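Local coordinates for glycoprotein (Chandipura virus, PDB 5MDM) that probably attaches the virus to host receptors and, on acidification in the endosome, changes conformation to drive fusion of the viral and endosomal membranes, at residues W64-I78 with S106-V119. Sequence-based numbering, arbitrary orientation.
Sequences WVTTCDFRWYGPKYI and SLGFPPESCGYASV
Cys68 and Cys114 join the two segments covalently, SG to SG. The bridge ties the strand 56-69 to the loop between helix 89-101 and strand 120-131. Its two sulfurs are reached differently: SG of Cys68 stands anti to its own backbone N (chi1 179°), whereas that of Cys114 lies beside its N. The side chain of Ile78 brings CD1 against Cys114 SG at 3.6 Å and sets CG1 over a face of the Glu112 carboxylate. Lys76 NZ forms a long salt bridge with Glu112 OE2 (3.8 Å).

Aromatic contacts lie toward both ends. The edge of Trp64 meets the face of Phe109, with CE3 over the ring centre and the planes at 55°. His80 stacks on Phe109, and Trp64 also touches Val126. Phe70 and Tyr116 meet obliquely, CD2 to CD1 at 3.4 Å.

Among the polar contacts, Thr66 OG1 donates to Pro110 O at 2.6 Å, tilted 19° from the carbonyl plane. Tyr116 OH gives a weak bond to Trp72 O (2.7 Å). Ser118 N reaches Phe70 O, also weakly.

Both segments belong to the fusion domain, at the far end of the elongated molecule. The disulfide holds the two turns together, and Trp72, Tyr73 and Tyr116 beyond it are exposed, which is consistent with paired fusion loops that enter the target membrane.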
loop_
_atom_site.group_PDB
_atom_site.type_symbol
_atom_site.label_atom_id
_atom_site.label_comp_id
_atom_site.label_asym_id
_atom_site.label_seq_id
_atom_site.Cartn_x
_atom_site.Cartn_y
_atom_site.Cartn_z
ATOM N N TRP A 64 -46.993 -4.434 -19.296
ATOM C CA TRP A 64 -47.223 -3.430 -20.324
ATOM C C TRP A 64 -48.560 -3.731 -20.990
ATOM O O TRP A 64 -48.728 -4.773 -21.624
ATOM C CB TRP A 64 -46.091 -3.422 -21.353
ATOM C CG TRP A 64 -44.759 -2.974 -20.806
ATOM C CD1 TRP A 64 -44.266 -3.199 -19.554
ATOM C CD2 TRP A 64 -43.760 -2.215 -21.498
ATOM N NE1 TRP A 64 -43.021 -2.635 -19.426
ATOM C CE2 TRP A 64 -42.688 -2.023 -20.606
ATOM C CE3 TRP A 64 -43.669 -1.679 -22.786
ATOM C CZ2 TRP A 64 -41.540 -1.321 -20.960
ATOM C CZ3 TRP A 64 -42.528 -0.982 -23.135
ATOM C CH2 TRP A 64 -41.479 -0.811 -22.226
ATOM N N VAL A 65 -49.510 -2.816 -20.829
ATOM C CA VAL A 65 -50.886 -3.050 -21.245
ATOM C C VAL A 65 -51.310 -2.191 -22.434
ATOM O O VAL A 65 -51.299 -0.959 -22.365
ATOM C CB VAL A 65 -51.863 -2.802 -20.079
ATOM C CG1 VAL A 65 -53.299 -2.959 -20.547
ATOM C CG2 VAL A 65 -51.562 -3.748 -18.928
ATOM N N THR A 66 -51.678 -2.862 -23.522
ATOM C CA THR A 66 -52.289 -2.213 -24.674
ATOM C C THR A 66 -53.797 -2.383 -24.587
ATOM O O THR A 66 -54.309 -3.504 -24.642
ATOM C CB THR A 66 -51.799 -2.825 -25.998
ATOM O OG1 THR A 66 -50.391 -2.603 -26.137
ATOM C CG2 THR A 66 -52.521 -2.193 -27.173
ATOM N N THR A 67 -54.507 -1.268 -24.443
ATOM C CA THR A 67 -55.952 -1.301 -24.256
ATOM C C THR A 67 -56.697 -0.783 -25.479
ATOM O O THR A 67 -56.413 0.309 -25.973
ATOM C CB THR A 67 -56.381 -0.483 -23.020
ATOM O OG1 THR A 67 -55.647 -0.923 -21.868
ATOM C CG2 THR A 67 -57.871 -0.650 -22.763
ATOM N N CYS A 68 -57.649 -1.577 -25.960
ATOM C CA CYS A 68 -58.479 -1.195 -27.098
ATOM C C CYS A 68 -59.886 -0.831 -26.642
ATOM O O CYS A 68 -60.589 -1.651 -26.051
ATOM C CB CYS A 68 -58.539 -2.332 -28.121
ATOM S SG CYS A 68 -59.556 -1.987 -29.578
ATOM N N ASP A 69 -60.295 0.403 -26.915
ATOM C CA ASP A 69 -61.635 0.851 -26.559
ATOM C C ASP A 69 -62.533 0.967 -27.788
ATOM O O ASP A 69 -62.316 1.814 -28.654
ATOM C CB ASP A 69 -61.582 2.186 -25.815
ATOM C CG ASP A 69 -62.958 2.683 -25.412
ATOM O OD1 ASP A 69 -63.551 3.479 -26.171
ATOM O OD2 ASP A 69 -63.450 2.273 -24.340
ATOM N N PHE A 70 -63.542 0.104 -27.856
ATOM C CA PHE A 70 -64.502 0.134 -28.948
ATOM C C PHE A 70 -65.914 0.203 -28.381
ATOM O O PHE A 70 -66.467 -0.808 -27.951
ATOM C CB PHE A 70 -64.349 -1.107 -29.831
ATOM C CG PHE A 70 -64.374 -0.811 -31.305
ATOM C CD1 PHE A 70 -63.275 -1.092 -32.101
ATOM C CD2 PHE A 70 -65.493 -0.242 -31.892
ATOM C CE1 PHE A 70 -63.296 -0.822 -33.456
ATOM C CE2 PHE A 70 -65.520 0.032 -33.248
ATOM C CZ PHE A 70 -64.418 -0.257 -34.030
ATOM N N ARG A 71 -66.491 1.401 -28.376
ATOM C CA ARG A 71 -67.819 1.610 -27.806
ATOM C C ARG A 71 -68.915 1.572 -28.870
ATOM O O ARG A 71 -68.916 0.695 -29.737
ATOM C CB ARG A 71 -67.870 2.932 -27.034
ATOM C CG ARG A 71 -66.901 2.999 -25.864
ATOM C CD ARG A 71 -67.034 4.308 -25.104
ATOM N NE ARG A 71 -66.110 4.375 -23.976
ATOM C CZ ARG A 71 -66.021 5.405 -23.142
ATOM N NH1 ARG A 71 -66.803 6.463 -23.307
ATOM N NH2 ARG A 71 -65.151 5.376 -22.141
ATOM N N TRP A 72 -69.846 2.521 -28.793
ATOM C CA TRP A 72 -70.956 2.609 -29.741
ATOM C C TRP A 72 -70.456 2.758 -31.177
ATOM O O TRP A 72 -70.890 2.039 -32.076
ATOM C CB TRP A 72 -71.878 3.780 -29.385
ATOM C CG TRP A 72 -72.693 3.565 -28.141
ATOM C CD1 TRP A 72 -73.978 3.108 -28.073
ATOM C CD2 TRP A 72 -72.282 3.806 -26.788
ATOM N NE1 TRP A 72 -74.390 3.046 -26.763
ATOM C CE2 TRP A 72 -73.368 3.469 -25.955
ATOM C CE3 TRP A 72 -71.101 4.272 -26.201
ATOM C CZ2 TRP A 72 -73.308 3.583 -24.566
ATOM C CZ3 TRP A 72 -71.042 4.384 -24.821
ATOM C CH2 TRP A 72 -72.140 4.041 -24.020
ATOM N N TYR A 73 -69.538 3.698 -31.378
ATOM C CA TYR A 73 -68.947 3.937 -32.686
ATOM C C TYR A 73 -67.619 4.671 -32.545
ATOM O O TYR A 73 -66.862 4.430 -31.603
ATOM C CB TYR A 73 -69.902 4.742 -33.572
ATOM C CG TYR A 73 -70.587 5.889 -32.858
ATOM C CD1 TYR A 73 -69.884 7.038 -32.510
ATOM C CD2 TYR A 73 -71.938 5.827 -32.540
ATOM C CE1 TYR A 73 -70.503 8.085 -31.861
ATOM C CE2 TYR A 73 -72.567 6.873 -31.890
ATOM C CZ TYR A 73 -71.844 7.999 -31.554
ATOM O OH TYR A 73 -72.461 9.045 -30.907
ATOM N N GLY A 74 -67.346 5.568 -33.486
ATOM C CA GLY A 74 -66.152 6.389 -33.435
ATOM C C GLY A 74 -64.896 5.623 -33.794
ATOM O O GLY A 74 -64.949 4.424 -34.070
ATOM N N PRO A 75 -63.750 6.318 -33.791
ATOM C CA PRO A 75 -62.451 5.726 -34.126
ATOM C C PRO A 75 -62.043 4.625 -33.149
ATOM O O PRO A 75 -62.713 4.409 -32.139
ATOM C CB PRO A 75 -61.488 6.913 -34.004
ATOM C CG PRO A 75 -62.345 8.125 -34.162
ATOM C CD PRO A 75 -63.646 7.763 -33.525
ATOM N N LYS A 76 -60.949 3.934 -33.459
ATOM C CA LYS A 76 -60.391 2.933 -32.557
ATOM C C LYS A 76 -59.474 3.608 -31.545
ATOM O O LYS A 76 -58.356 3.998 -31.877
ATOM C CB LYS A 76 -59.608 1.878 -33.341
ATOM C CG LYS A 76 -60.454 1.061 -34.302
ATOM C CD LYS A 76 -59.590 0.121 -35.125
ATOM C CE LYS A 76 -58.734 -0.761 -34.234
ATOM N NZ LYS A 76 -57.868 -1.677 -35.025
ATOM N N TYR A 77 -59.951 3.749 -30.313
ATOM C CA TYR A 77 -59.171 4.409 -29.273
ATOM C C TYR A 77 -58.261 3.420 -28.548
ATOM O O TYR A 77 -58.720 2.613 -27.740
ATOM C CB TYR A 77 -60.087 5.129 -28.279
ATOM C CG TYR A 77 -59.349 6.012 -27.295
ATOM C CD1 TYR A 77 -58.467 6.992 -27.738
ATOM C CD2 TYR A 77 -59.542 5.876 -25.926
ATOM C CE1 TYR A 77 -57.792 7.804 -26.846
ATOM C CE2 TYR A 77 -58.873 6.685 -25.025
ATOM C CZ TYR A 77 -57.997 7.646 -25.491
ATOM O OH TYR A 77 -57.328 8.453 -24.601
ATOM N N ILE A 78 -56.968 3.490 -28.851
ATOM C CA ILE A 78 -55.982 2.618 -28.227
ATOM C C ILE A 78 -55.137 3.392 -27.225
ATOM O O ILE A 78 -54.573 4.436 -27.555
ATOM C CB ILE A 78 -55.037 1.990 -29.270
ATOM C CG1 ILE A 78 -55.836 1.365 -30.416
ATOM C CG2 ILE A 78 -54.124 0.961 -28.618
ATOM C CD1 ILE A 78 -56.677 0.188 -30.002
ATOM N N SER A 106 -36.572 -6.579 -24.018
ATOM C CA SER A 106 -37.721 -5.708 -23.786
ATOM C C SER A 106 -38.574 -5.607 -25.050
ATOM O O SER A 106 -38.346 -4.743 -25.898
ATOM C CB SER A 106 -37.261 -4.316 -23.343
ATOM O OG SER A 106 -38.366 -3.476 -23.049
ATOM N N LEU A 107 -39.563 -6.489 -25.163
ATOM C CA LEU A 107 -40.362 -6.609 -26.382
ATOM C C LEU A 107 -41.329 -5.441 -26.577
ATOM O O LEU A 107 -41.912 -5.279 -27.649
ATOM C CB LEU A 107 -41.115 -7.949 -26.395
ATOM C CG LEU A 107 -41.790 -8.408 -27.695
ATOM C CD1 LEU A 107 -40.855 -8.254 -28.888
ATOM C CD2 LEU A 107 -42.261 -9.849 -27.568
ATOM N N GLY A 108 -41.495 -4.623 -25.543
ATOM C CA GLY A 108 -42.368 -3.467 -25.631
ATOM C C GLY A 108 -43.839 -3.815 -25.490
ATOM O O GLY A 108 -44.189 -4.879 -24.974
ATOM N N PHE A 109 -44.703 -2.914 -25.953
ATOM C CA PHE A 109 -46.148 -3.089 -25.824
ATOM C C PHE A 109 -46.687 -4.261 -26.645
ATOM O O PHE A 109 -46.104 -4.636 -27.661
ATOM C CB PHE A 109 -46.884 -1.801 -26.209
ATOM C CG PHE A 109 -46.851 -0.741 -25.148
ATOM C CD1 PHE A 109 -46.126 0.424 -25.336
ATOM C CD2 PHE A 109 -47.547 -0.907 -23.963
ATOM C CE1 PHE A 109 -46.096 1.403 -24.361
ATOM C CE2 PHE A 109 -47.518 0.068 -22.984
ATOM C CZ PHE A 109 -46.790 1.224 -23.183
ATOM N N PRO A 110 -47.802 -4.851 -26.188
ATOM C CA PRO A 110 -48.521 -5.912 -26.901
ATOM C C PRO A 110 -49.304 -5.372 -28.096
ATOM O O PRO A 110 -49.729 -4.216 -28.079
ATOM C CB PRO A 110 -49.501 -6.442 -25.847
ATOM C CG PRO A 110 -48.947 -6.001 -24.541
ATOM C CD PRO A 110 -48.301 -4.686 -24.813
ATOM N N PRO A 111 -49.498 -6.208 -29.127
ATOM C CA PRO A 111 -50.297 -5.812 -30.288
ATOM C C PRO A 111 -51.737 -5.538 -29.878
ATOM O O PRO A 111 -52.221 -6.128 -28.908
ATOM C CB PRO A 111 -50.223 -7.040 -31.200
ATOM C CG PRO A 111 -49.895 -8.175 -30.290
ATOM C CD PRO A 111 -49.003 -7.590 -29.243
ATOM N N GLU A 112 -52.404 -4.647 -30.605
ATOM C CA GLU A 112 -53.773 -4.261 -30.284
ATOM C C GLU A 112 -54.728 -5.446 -30.378
ATOM O O GLU A 112 -54.741 -6.168 -31.374
ATOM C CB GLU A 112 -54.242 -3.140 -31.213
ATOM C CG GLU A 112 -53.336 -1.921 -31.216
ATOM C CD GLU A 112 -53.752 -0.895 -32.247
ATOM O OE1 GLU A 112 -53.008 0.090 -32.441
ATOM O OE2 GLU A 112 -54.823 -1.073 -32.866
ATOM N N SER A 113 -55.518 -5.641 -29.328
ATOM C CA SER A 113 -56.533 -6.684 -29.317
ATOM C C SER A 113 -57.915 -6.045 -29.213
ATOM O O SER A 113 -58.409 -5.789 -28.113
ATOM C CB SER A 113 -56.296 -7.646 -28.152
ATOM O OG SER A 113 -57.198 -8.736 -28.201
ATOM N N CYS A 114 -58.532 -5.788 -30.361
ATOM C CA CYS A 114 -59.779 -5.031 -30.407
ATOM C C CYS A 114 -61.028 -5.893 -30.557
ATOM O O CYS A 114 -60.992 -6.973 -31.147
ATOM C CB CYS A 114 -59.731 -3.991 -31.531
ATOM S SG CYS A 114 -58.577 -2.637 -31.234
ATOM N N GLY A 115 -62.131 -5.395 -30.010
ATOM C CA GLY A 115 -63.427 -6.026 -30.155
ATOM C C GLY A 115 -64.466 -4.978 -30.502
ATOM O O GLY A 115 -64.186 -4.039 -31.247
ATOM N N TYR A 116 -65.668 -5.135 -29.960
ATOM C CA TYR A 116 -66.736 -4.165 -30.176
ATOM C C TYR A 116 -67.677 -4.144 -28.977
ATOM O O TYR A 116 -67.969 -5.189 -28.394
ATOM C CB TYR A 116 -67.511 -4.486 -31.459
ATOM C CG TYR A 116 -68.491 -3.409 -31.871
ATOM C CD1 TYR A 116 -68.073 -2.312 -32.612
ATOM C CD2 TYR A 116 -69.834 -3.491 -31.523
ATOM C CE1 TYR A 116 -68.961 -1.324 -32.992
ATOM C CE2 TYR A 116 -70.730 -2.509 -31.899
ATOM C CZ TYR A 116 -70.289 -1.428 -32.633
ATOM O OH TYR A 116 -71.177 -0.449 -33.009
ATOM N N ALA A 117 -68.133 -2.948 -28.611
ATOM C CA ALA A 117 -69.009 -2.750 -27.456
ATOM C C ALA A 117 -68.401 -3.294 -26.164
ATOM O O ALA A 117 -69.117 -3.631 -25.220
ATOM C CB ALA A 117 -70.389 -3.358 -27.708
ATOM N N SER A 118 -67.073 -3.371 -26.129
ATOM C CA SER A 118 -66.358 -3.886 -24.970
ATOM C C SER A 118 -64.906 -3.434 -25.004
ATOM O O SER A 118 -64.203 -3.648 -25.992
ATOM C CB SER A 118 -66.415 -5.413 -24.935
ATOM O OG SER A 118 -65.646 -5.974 -25.984
ATOM N N VAL A 119 -64.461 -2.808 -23.920
ATOM C CA VAL A 119 -63.078 -2.360 -23.816
ATOM C C VAL A 119 -62.197 -3.430 -23.158
ATOM O O VAL A 119 -62.141 -3.554 -21.932
ATOM C CB VAL A 119 -62.971 -0.989 -23.092
ATOM C CG1 VAL A 119 -63.802 -0.977 -21.806
ATOM C CG2 VAL A 119 -61.516 -0.620 -22.830
#